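Local coordinates for 6-phosphogluconate dehydrogenase, NAD-binding (Geobacter metallireducens, PDB 3PEF), which probably acts as an NADP-dependent gamma-hydroxybutyrate dehydrogenase of the beta-hydroxyacid dehydrogenase family, with succinic semialdehyde reductase activity, at residues 114-122 and 133-144; 182-193 and 278-286. The protein carries 2 engineered substitutions. All blocks are in the same frame, centred on the assembly; numbering follows the deposited sequence.

Contact 1 (114-122 and 133-144); sequences GRFLEAPVS and LIILAAGDRNLY. With EDO (1,2-ethanediol), chain N.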
loop_
_atom_site.group_PDB
_atom_site.type_symbol
_atom_site.label_atom_id
_atom_site.label_comp_id
_atom_site.label_asym_id
_atom_site.label_seq_id
_atom_site.Cartn_x
_atom_site.Cartn_y
_atom_site.Cartn_z
ATOM N N GLY A 114 -1.208 3.856 -44.805
ATOM C CA GLY A 114 -0.046 4.536 -44.256
ATOM C C GLY A 114 0.827 3.582 -43.451
ATOM O O GLY A 114 0.526 2.392 -43.349
ATOM N N ARG A 115 1.910 4.096 -42.877
ATOM C CA ARG A 115 2.797 3.272 -42.056
ATOM C C ARG A 115 2.868 3.833 -40.638
ATOM O O ARG A 115 2.715 5.039 -40.437
ATOM C CB ARG A 115 4.184 3.173 -42.700
ATOM C CG ARG A 115 4.179 2.361 -44.026
ATOM C CD ARG A 115 5.518 2.431 -44.759
ATOM N NE ARG A 115 5.928 3.820 -44.954
ATOM C CZ ARG A 115 7.191 4.237 -44.966
ATOM N NH1 ARG A 115 8.177 3.368 -44.803
ATOM N NH2 ARG A 115 7.465 5.525 -45.139
ATOM N N PHE A 116 3.087 2.965 -39.651
ATOM C CA PHE A 116 3.061 3.416 -38.262
ATOM C C PHE A 116 4.208 2.909 -37.392
ATOM O O PHE A 116 4.614 1.754 -37.504
ATOM C CB PHE A 116 1.739 3.045 -37.604
ATOM C CG PHE A 116 1.649 3.470 -36.176
ATOM C CD1 PHE A 116 1.330 4.773 -35.850
ATOM C CD2 PHE A 116 1.912 2.572 -35.153
ATOM C CE1 PHE A 116 1.259 5.167 -34.528
ATOM C CE2 PHE A 116 1.831 2.956 -33.837
ATOM C CZ PHE A 116 1.501 4.257 -33.522
ATOM N N LEU A 117 4.695 3.788 -36.512
ATOM C CA LEU A 117 5.808 3.514 -35.599
ATOM C C LEU A 117 5.429 4.189 -34.291
ATOM O O LEU A 117 5.042 5.353 -34.295
ATOM C CB LEU A 117 7.078 4.200 -36.123
ATOM C CG LEU A 117 8.543 3.701 -36.117
ATOM C CD1 LEU A 117 9.513 4.821 -35.734
ATOM C CD2 LEU A 117 8.839 2.418 -35.327
ATOM N N GLU A 118 5.520 3.494 -33.170
ATOM C CA GLU A 118 5.421 4.205 -31.895
ATOM C C GLU A 118 6.832 4.512 -31.472
ATOM O O GLU A 118 7.719 3.705 -31.702
ATOM C CB GLU A 118 4.738 3.369 -30.819
ATOM C CG GLU A 118 5.519 2.139 -30.398
ATOM C CD GLU A 118 4.836 1.387 -29.269
ATOM O OE1 GLU A 118 5.269 0.265 -28.945
ATOM O OE2 GLU A 118 3.861 1.916 -28.698
ATOM N N ALA A 119 7.060 5.675 -30.872
ATOM C CA ALA A 119 8.387 5.957 -30.331
ATOM C C ALA A 119 8.342 6.879 -29.125
ATOM O O ALA A 119 8.764 8.030 -29.208
ATOM C CB ALA A 119 9.317 6.512 -31.431
ATOM N N PRO A 120 7.831 6.370 -27.984
ATOM C CA PRO A 120 7.838 7.178 -26.759
ATOM C C PRO A 120 9.280 7.405 -26.322
ATOM O O PRO A 120 10.177 6.683 -26.778
ATOM C CB PRO A 120 7.115 6.285 -25.750
ATOM C CG PRO A 120 7.446 4.882 -26.214
ATOM C CD PRO A 120 7.419 4.980 -27.730
ATOM N N VAL A 121 9.504 8.386 -25.455
ATOM C CA VAL A 121 10.863 8.779 -25.113
ATOM C C VAL A 121 11.119 8.782 -23.616
ATOM O O VAL A 121 10.195 8.905 -22.804
ATOM C CB VAL A 121 11.230 10.191 -25.678
ATOM C CG1 VAL A 121 10.886 10.283 -27.131
ATOM C CG2 VAL A 121 10.519 11.302 -24.904
ATOM N N SER A 122 12.391 8.646 -23.262
ATOM C CA SER A 122 12.828 8.821 -21.884
ATOM C C SER A 122 13.698 10.092 -21.827
ATOM O O SER A 122 14.521 10.323 -22.714
ATOM C CB SER A 122 13.587 7.566 -21.414
ATOM O OG SER A 122 14.051 7.711 -20.086
ATOM N N LEU A 133 17.225 13.100 -25.933
ATOM C CA LEU A 133 16.229 12.100 -25.533
ATOM C C LEU A 133 16.679 10.681 -25.872
ATOM O O LEU A 133 17.456 10.464 -26.797
ATOM C CB LEU A 133 14.882 12.369 -26.222
ATOM C CG LEU A 133 14.225 13.745 -25.981
ATOM C CD1 LEU A 133 13.006 13.912 -26.864
ATOM C CD2 LEU A 133 13.852 13.958 -24.503
ATOM N N ILE A 134 16.157 9.712 -25.130
ATOM C CA ILE A 134 16.274 8.307 -25.511
ATOM C C ILE A 134 14.966 7.901 -26.193
ATOM O O ILE A 134 13.894 8.064 -25.627
ATOM C CB ILE A 134 16.517 7.437 -24.277
ATOM C CG1 ILE A 134 17.714 7.982 -23.477
ATOM C CG2 ILE A 134 16.738 5.983 -24.673
ATOM C CD1 ILE A 134 17.744 7.506 -22.053
ATOM N N ILE A 135 15.057 7.372 -27.409
ATOM C CA ILE A 135 13.878 7.099 -28.213
ATOM C C ILE A 135 13.619 5.598 -28.308
ATOM O O ILE A 135 14.462 4.849 -28.790
ATOM C CB ILE A 135 14.024 7.744 -29.619
ATOM C CG1 ILE A 135 14.317 9.240 -29.450
ATOM C CG2 ILE A 135 12.765 7.530 -30.471
ATOM C CD1 ILE A 135 14.286 10.043 -30.740
ATOM N N LEU A 136 12.449 5.173 -27.842
ATOM C CA LEU A 136 12.114 3.753 -27.735
ATOM C C LEU A 136 11.117 3.331 -28.826
ATOM O O LEU A 136 9.921 3.217 -28.578
ATOM C CB LEU A 136 11.513 3.480 -26.344
ATOM C CG LEU A 136 12.291 4.088 -25.171
ATOM C CD1 LEU A 136 11.468 4.120 -23.883
ATOM C CD2 LEU A 136 13.615 3.318 -24.978
ATOM N N ALA A 137 11.602 3.097 -30.039
ATOM C CA ALA A 137 10.692 2.864 -31.152
ATOM C C ALA A 137 10.270 1.407 -31.236
ATOM O O ALA A 137 10.996 0.517 -30.805
ATOM C CB ALA A 137 11.325 3.313 -32.479
ATOM N N ALA A 138 9.093 1.177 -31.807
ATOM C CA ALA A 138 8.592 -0.169 -32.049
ATOM C C ALA A 138 7.583 -0.081 -33.184
ATOM O O ALA A 138 6.779 0.852 -33.238
ATOM C CB ALA A 138 7.948 -0.737 -30.778
ATOM N N GLY A 139 7.636 -1.039 -34.103
ATOM C CA GLY A 139 6.793 -1.003 -35.284
ATOM C C GLY A 139 7.561 -1.033 -36.599
ATOM O O GLY A 139 8.681 -1.518 -36.658
ATOM N N ASP A 140 6.948 -0.490 -37.648
ATOM C CA ASP A 140 7.493 -0.510 -39.006
ATOM C C ASP A 140 8.972 -0.114 -39.115
ATOM O O ASP A 140 9.352 1.022 -38.837
ATOM C CB ASP A 140 6.631 0.379 -39.915
ATOM C CG ASP A 140 6.946 0.197 -41.395
ATOM O OD1 ASP A 140 6.008 -0.034 -42.189
ATOM O OD2 ASP A 140 8.127 0.308 -41.766
ATOM N N ARG A 141 9.797 -1.056 -39.561
ATOM C CA ARG A 141 11.243 -0.857 -39.638
ATOM C C ARG A 141 11.679 0.104 -40.741
ATOM O O ARG A 141 12.657 0.849 -40.581
ATOM C CB ARG A 141 11.955 -2.204 -39.797
ATOM C CG ARG A 141 12.370 -2.822 -38.470
ATOM C CD ARG A 141 12.929 -4.232 -38.641
ATOM N NE ARG A 141 11.890 -5.187 -39.018
ATOM C CZ ARG A 141 11.142 -5.865 -38.149
ATOM N NH1 ARG A 141 11.321 -5.695 -36.845
ATOM N NH2 ARG A 141 10.217 -6.713 -38.582
ATOM N N ASN A 142 10.969 0.073 -41.862
ATOM C CA ASN A 142 11.247 0.989 -42.957
ATOM C C ASN A 142 10.969 2.436 -42.529
ATOM O O ASN A 142 11.755 3.350 -42.802
ATOM C CB ASN A 142 10.410 0.607 -44.174
ATOM C CG ASN A 142 10.789 -0.762 -44.723
ATOM O OD1 ASN A 142 11.937 -1.199 -44.592
ATOM N ND2 ASN A 142 9.826 -1.446 -45.334
ATOM N N LEU A 143 9.860 2.630 -41.828
ATOM C CA LEU A 143 9.546 3.940 -41.278
ATOM C C LEU A 143 10.578 4.342 -40.222
ATOM O O LEU A 143 10.988 5.498 -40.152
ATOM C CB LEU A 143 8.132 3.952 -40.699
ATOM C CG LEU A 143 7.698 5.261 -40.053
ATOM C CD1 LEU A 143 7.970 6.443 -40.975
ATOM C CD2 LEU A 143 6.215 5.176 -39.672
ATOM N N TYR A 144 11.000 3.383 -39.409
ATOM C CA TYR A 144 12.045 3.638 -38.422
ATOM C C TYR A 144 13.256 4.222 -39.144
ATOM O O TYR A 144 13.787 5.260 -38.757
ATOM C CB TYR A 144 12.414 2.332 -37.727
ATOM C CG TYR A 144 13.546 2.410 -36.729
ATOM C CD1 TYR A 144 13.348 2.952 -35.467
ATOM C CD2 TYR A 144 14.806 1.891 -37.034
ATOM C CE1 TYR A 144 14.384 3.008 -34.530
ATOM C CE2 TYR A 144 15.841 1.941 -36.113
ATOM C CZ TYR A 144 15.624 2.502 -34.856
ATOM O OH TYR A 144 16.648 2.555 -33.927
HETATM C C1 EDO N . 2.586 -1.009 -37.324
HETATM O O1 EDO N . 3.104 -0.407 -38.511
HETATM C C2 EDO N . 1.064 -1.071 -37.361
HETATM O O2 EDO N . 0.633 -1.860 -36.247
HETATM O O HOH W 1 3.476 0.343 -40.872
#

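Contact 2 (182-193 and 278-286); sequences MACFCEGLALGE and FSAIFKTYE. Engineered in segment 278-286: Y285 (natural residue Ile).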
loop_
_atom_site.group_PDB
_atom_site.type_symbol
_atom_site.label_atom_id
_atom_site.label_comp_id
_atom_site.label_asym_id
_atom_site.label_seq_id
_atom_site.Cartn_x
_atom_site.Cartn_y
_atom_site.Cartn_z
ATOM N N MET A 182 10.698 8.413 -7.049
ATOM C CA MET A 182 10.389 9.782 -6.616
ATOM C C MET A 182 9.568 9.773 -5.313
ATOM O O MET A 182 9.863 10.509 -4.352
ATOM C CB MET A 182 9.666 10.568 -7.724
ATOM C CG MET A 182 9.295 12.016 -7.344
ATOM S SD MET A 182 10.727 13.065 -6.956
ATOM C CE MET A 182 11.469 13.189 -8.580
ATOM N N ALA A 183 8.550 8.922 -5.270
ATOM C CA ALA A 183 7.713 8.814 -4.079
ATOM C C ALA A 183 8.555 8.428 -2.856
ATOM O O ALA A 183 8.416 9.017 -1.781
ATOM C CB ALA A 183 6.591 7.806 -4.301
ATOM N N CYS A 184 9.444 7.455 -3.029
ATOM C CA CYS A 184 10.266 7.000 -1.919
ATOM C C CYS A 184 11.247 8.086 -1.485
ATOM O O CYS A 184 11.434 8.318 -0.301
ATOM C CB CYS A 184 11.021 5.723 -2.301
ATOM S SG CYS A 184 9.911 4.315 -2.465
ATOM N N PHE A 185 11.870 8.735 -2.467
ATOM C CA PHE A 185 12.853 9.784 -2.241
ATOM C C PHE A 185 12.221 10.903 -1.406
ATOM O O PHE A 185 12.800 11.364 -0.426
ATOM C CB PHE A 185 13.313 10.300 -3.613
ATOM C CG PHE A 185 14.324 11.432 -3.572
ATOM C CD1 PHE A 185 15.537 11.290 -2.910
ATOM C CD2 PHE A 185 14.081 12.612 -4.274
ATOM C CE1 PHE A 185 16.482 12.318 -2.913
ATOM C CE2 PHE A 185 15.018 13.664 -4.281
ATOM C CZ PHE A 185 16.216 13.516 -3.598
ATOM N N CYS A 186 11.016 11.315 -1.788
ATOM C CA CYS A 186 10.312 12.370 -1.077
ATOM C C CYS A 186 9.916 11.959 0.343
ATOM O O CYS A 186 10.041 12.748 1.267
ATOM C CB CYS A 186 9.094 12.838 -1.876
ATOM S SG CYS A 186 9.545 13.699 -3.410
ATOM N N GLU A 187 9.446 10.725 0.515
ATOM C CA GLU A 187 9.170 10.222 1.847
ATOM C C GLU A 187 10.427 10.316 2.710
ATOM O O GLU A 187 10.343 10.642 3.879
ATOM C CB GLU A 187 8.632 8.782 1.805
ATOM C CG GLU A 187 7.158 8.716 1.503
ATOM C CD GLU A 187 6.579 7.312 1.573
ATOM O OE1 GLU A 187 7.283 6.374 2.026
ATOM O OE2 GLU A 187 5.400 7.155 1.172
ATOM N N GLY A 188 11.590 10.037 2.127
ATOM C CA GLY A 188 12.841 10.109 2.867
ATOM C C GLY A 188 13.261 11.520 3.262
ATOM O O GLY A 188 13.677 11.775 4.393
ATOM N N LEU A 189 13.154 12.453 2.333
ATOM C CA LEU A 189 13.443 13.846 2.660
ATOM C C LEU A 189 12.483 14.400 3.702
ATOM O O LEU A 189 12.871 15.201 4.555
ATOM C CB LEU A 189 13.353 14.703 1.413
ATOM C CG LEU A 189 14.446 14.439 0.387
ATOM C CD1 LEU A 189 14.111 15.151 -0.924
ATOM C CD2 LEU A 189 15.799 14.898 0.958
ATOM N N ALA A 190 11.223 13.985 3.633
ATOM C CA ALA A 190 10.223 14.538 4.538
ATOM C C ALA A 190 10.417 13.935 5.917
ATOM O O ALA A 190 10.310 14.627 6.927
ATOM C CB ALA A 190 8.808 14.294 4.019
ATOM N N LEU A 191 10.709 12.640 5.956
ATOM C CA LEU A 191 11.004 11.970 7.222
ATOM C C LEU A 191 12.234 12.606 7.875
ATOM O O LEU A 191 12.225 12.925 9.058
ATOM C CB LEU A 191 11.259 10.474 6.988
ATOM C CG LEU A 191 11.638 9.612 8.208
ATOM C CD1 LEU A 191 10.527 9.575 9.274
ATOM C CD2 LEU A 191 11.984 8.190 7.765
ATOM N N GLY A 192 13.300 12.773 7.094
ATOM C CA GLY A 192 14.520 13.383 7.595
ATOM C C GLY A 192 14.280 14.769 8.175
ATOM O O GLY A 192 14.753 15.090 9.273
ATOM N N GLU A 193 13.543 15.598 7.442
ATOM C CA GLU A 193 13.188 16.918 7.943
ATOM C C GLU A 193 12.488 16.842 9.298
ATOM O O GLU A 193 12.772 17.634 10.193
ATOM C CB GLU A 193 12.298 17.680 6.949
ATOM C CG GLU A 193 13.023 18.109 5.680
ATOM C CD GLU A 193 12.261 19.151 4.862
ATOM O OE1 GLU A 193 11.252 19.702 5.368
ATOM O OE2 GLU A 193 12.683 19.419 3.711
ATOM N N PHE A 278 6.432 16.813 -11.294
ATOM C CA PHE A 278 6.035 15.632 -10.537
ATOM C C PHE A 278 6.731 15.561 -9.173
ATOM O O PHE A 278 6.227 14.926 -8.256
ATOM C CB PHE A 278 6.184 14.339 -11.351
ATOM C CG PHE A 278 7.599 13.855 -11.505
ATOM C CD1 PHE A 278 8.542 14.618 -12.159
ATOM C CD2 PHE A 278 7.968 12.600 -11.020
ATOM C CE1 PHE A 278 9.846 14.155 -12.313
ATOM C CE2 PHE A 278 9.260 12.131 -11.179
ATOM C CZ PHE A 278 10.198 12.910 -11.830
ATOM N N SER A 279 7.856 16.247 -9.017
ATOM C CA SER A 279 8.496 16.304 -7.703
ATOM C C SER A 279 7.637 17.047 -6.687
ATOM O O SER A 279 7.912 16.988 -5.493
ATOM C CB SER A 279 9.884 16.946 -7.780
ATOM O OG SER A 279 9.821 18.186 -8.462
ATOM N N ALA A 280 6.595 17.739 -7.153
ATOM C CA ALA A 280 5.669 18.401 -6.231
ATOM C C ALA A 280 4.950 17.429 -5.291
ATOM O O ALA A 280 4.343 17.843 -4.300
ATOM C CB ALA A 280 4.654 19.294 -6.999
ATOM N N ILE A 281 5.008 16.132 -5.594
ATOM C CA ILE A 281 4.444 15.146 -4.677
ATOM C C ILE A 281 5.031 15.348 -3.273
ATOM O O ILE A 281 4.388 15.039 -2.265
ATOM C CB ILE A 281 4.647 13.680 -5.175
ATOM C CG1 ILE A 281 3.825 12.711 -4.326
ATOM C CG2 ILE A 281 6.122 13.321 -5.223
ATOM C CD1 ILE A 281 4.025 11.222 -4.643
ATOM N N PHE A 282 6.246 15.885 -3.197
ATOM C CA PHE A 282 6.854 16.187 -1.898
ATOM C C PHE A 282 5.959 17.025 -0.983
ATOM O O PHE A 282 6.003 16.882 0.243
ATOM C CB PHE A 282 8.181 16.925 -2.073
ATOM C CG PHE A 282 8.798 17.375 -0.773
ATOM C CD1 PHE A 282 9.545 16.489 0.005
ATOM C CD2 PHE A 282 8.642 18.681 -0.327
ATOM C CE1 PHE A 282 10.126 16.900 1.209
ATOM C CE2 PHE A 282 9.222 19.101 0.875
ATOM C CZ PHE A 282 9.964 18.209 1.644
ATOM N N LYS A 283 5.170 17.916 -1.576
ATOM C CA LYS A 283 4.362 18.854 -0.794
ATOM C C LYS A 283 3.181 18.200 -0.088
ATOM O O LYS A 283 2.641 18.754 0.867
ATOM C CB LYS A 283 3.902 20.042 -1.659
ATOM C CG LYS A 283 5.026 21.011 -1.969
ATOM C CD LYS A 283 4.508 22.305 -2.597
ATOM C CE LYS A 283 4.081 22.111 -4.047
ATOM N NZ LYS A 283 3.347 23.308 -4.550
ATOM N N THR A 284 2.784 17.017 -0.551
ATOM C CA THR A 284 1.751 16.258 0.136
ATOM C C THR A 284 2.320 15.577 1.385
ATOM O O THR A 284 1.565 15.115 2.238
ATOM C CB THR A 284 1.162 15.167 -0.776
ATOM O OG1 THR A 284 2.159 14.166 -1.024
ATOM C CG2 THR A 284 0.710 15.756 -2.097
ATOM N N TYR A 285 3.647 15.499 1.486
ATOM C CA TYR A 285 4.279 14.791 2.608
ATOM C C TYR A 285 4.565 15.699 3.798
ATOM O O TYR A 285 4.998 15.233 4.855
ATOM C CB TYR A 285 5.577 14.104 2.178
ATOM C CG TYR A 285 5.389 12.841 1.369
ATOM C CD1 TYR A 285 4.558 11.820 1.817
ATOM C CD2 TYR A 285 6.057 12.662 0.166
ATOM C CE1 TYR A 285 4.388 10.657 1.077
ATOM C CE2 TYR A 285 5.900 11.511 -0.580
ATOM C CZ TYR A 285 5.064 10.509 -0.123
ATOM O OH TYR A 285 4.912 9.353 -0.871
ATOM N N GLU A 286 4.323 16.993 3.632
ATOM C CA GLU A 286 4.624 17.939 4.697
ATOM C C GLU A 286 3.592 19.070 4.834
ATOM O O GLU A 286 3.926 20.251 4.700
ATOM C CB GLU A 286 6.026 18.507 4.494
ATOM C CG GLU A 286 6.235 19.118 3.133
ATOM C CD GLU A 286 7.056 20.385 3.205
ATOM O OE1 GLU A 286 6.710 21.356 2.495
ATOM O OE2 GLU A 286 8.035 20.412 3.985
#

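Contact 1 (114-122 and 133-144)
E118 and A138 form a hydrogen-bonded antiparallel pair, E118 N reaching A138 O at 2.9 Å and A138 N reaching E118 O at the same length, 2.9 Å. They belong to the ladder joining strands 115-122 and 133-139 of the Rossmann-type NADP-binding domain. One register runs throughout: L117 with G139, V121 with I135 and S122 with I134 keep the same offset, although A119 and P120 leave regular strand geometry. Across that break L136 N still bonds P120 O, almost in line with the carbonyl (175°). Beside it, V121 touches the bound NADP and its carbonyl O accepts from K171, the predicted active-site lysine.

R115 shows how the far end closes. Its CB lies 3.7 Å from D140 OD1, and CG follows at 3.5 Å from the same D140 OD1; CD continues past that oxygen before the chain bends at chi3 (-53°). NE bonds the carbonyl of G88. NH1 approaches N142 CB at 3.6 Å, at the guanidinium edge and in its plane, while L143 CB sits over one face and NH2 makes a salt bridge with E146. The guanidinium and D140 carboxylate planes are perpendicular (90°), and R115 NH1 is 4.3 Å from D140 OD2, beyond a salt bridge. D140 instead serves as N-cap of helix 141-154: its OD2 accepts from L143 N at 2.9 Å, from above the carboxylate plane. A water accepts from F116 N and donates to D140 OD1, while F116 O accepts from both D140 N and the ethanediol O1.

Contact 2 (182-193 and 278-286)
The backbones come nearest at C186 and F282, CA to CA 5.2 Å, where the C-terminal tail 278-286, a 3-10 turn continued by residues of helical phi/psi, runs along helix 182-193 in the all-helical C-terminal domain. Bonds from residue i+3 back to i, such as F282 N to S279 O and Y285 N to F282 O, keep the tail coiled. No clear hydrogen bond links the segments, so side-chain packing carries the contact.

M182 makes a Met-aromatic contact: SD lies 5.1 Å from the centroid of the F278 ring, 29° off its normal. With CG anti to the backbone N (chi1 180°) and the chain bent at chi2 and chi3, CE comes within 3.5 Å of F278 CZ, while M182 CG meets I281 CG2 at 4.0 Å. An alanine here is likely to leave the F278 ring without its sulfur and methyl partners and to open a gap beside I281. One turn on, C186 SG packs on F282 CB at 3.7 Å, and C186 CB touches the edge of the Y285 ring.

Y285 is an engineered residue, isoleucine in the natural sequence. E187 CG presses over one face of its ring, 3.2 Å from Y285 CZ, with the carboxylate turned nearly perpendicular to the ring. T284 OG1 covers the centre of the other face, and A190 CB lies 3.7 Å from Y285 CB. The carboxylate of E187 accepts from S258 OG and A257 N of the second subunit. F282 points its edge at C186 O and A190 N, and its CE1 meets L189 CB at 3.9 Å. At the far end E193, which makes a salt bridge with R226, brings OE2 obliquely to the F282 ring, where the atom it meets is F282 CZ.

In the fold
From the N terminus the chain first builds parallel strands 3-7 to 90-93; strand 115-122 then extends that sheet. Contact 1 closes a short loop of ten residues, largely helix 125-130, and brings in strand 133-139, which runs antiparallel to 115-122 and has strand 157-160 parallel to it on its other side. The chain next enters the long helix 166-194. Contact 2 closes a much wider loop of 84 residues, in which helices 199-208 to 256-270 lie, by returning the C-terminal tail to that helix. The loops follow in series, without nesting or crossing. Their centres are 35 Å apart, on opposite sides of the chain centre, one in each domain, and both touch the second subunit.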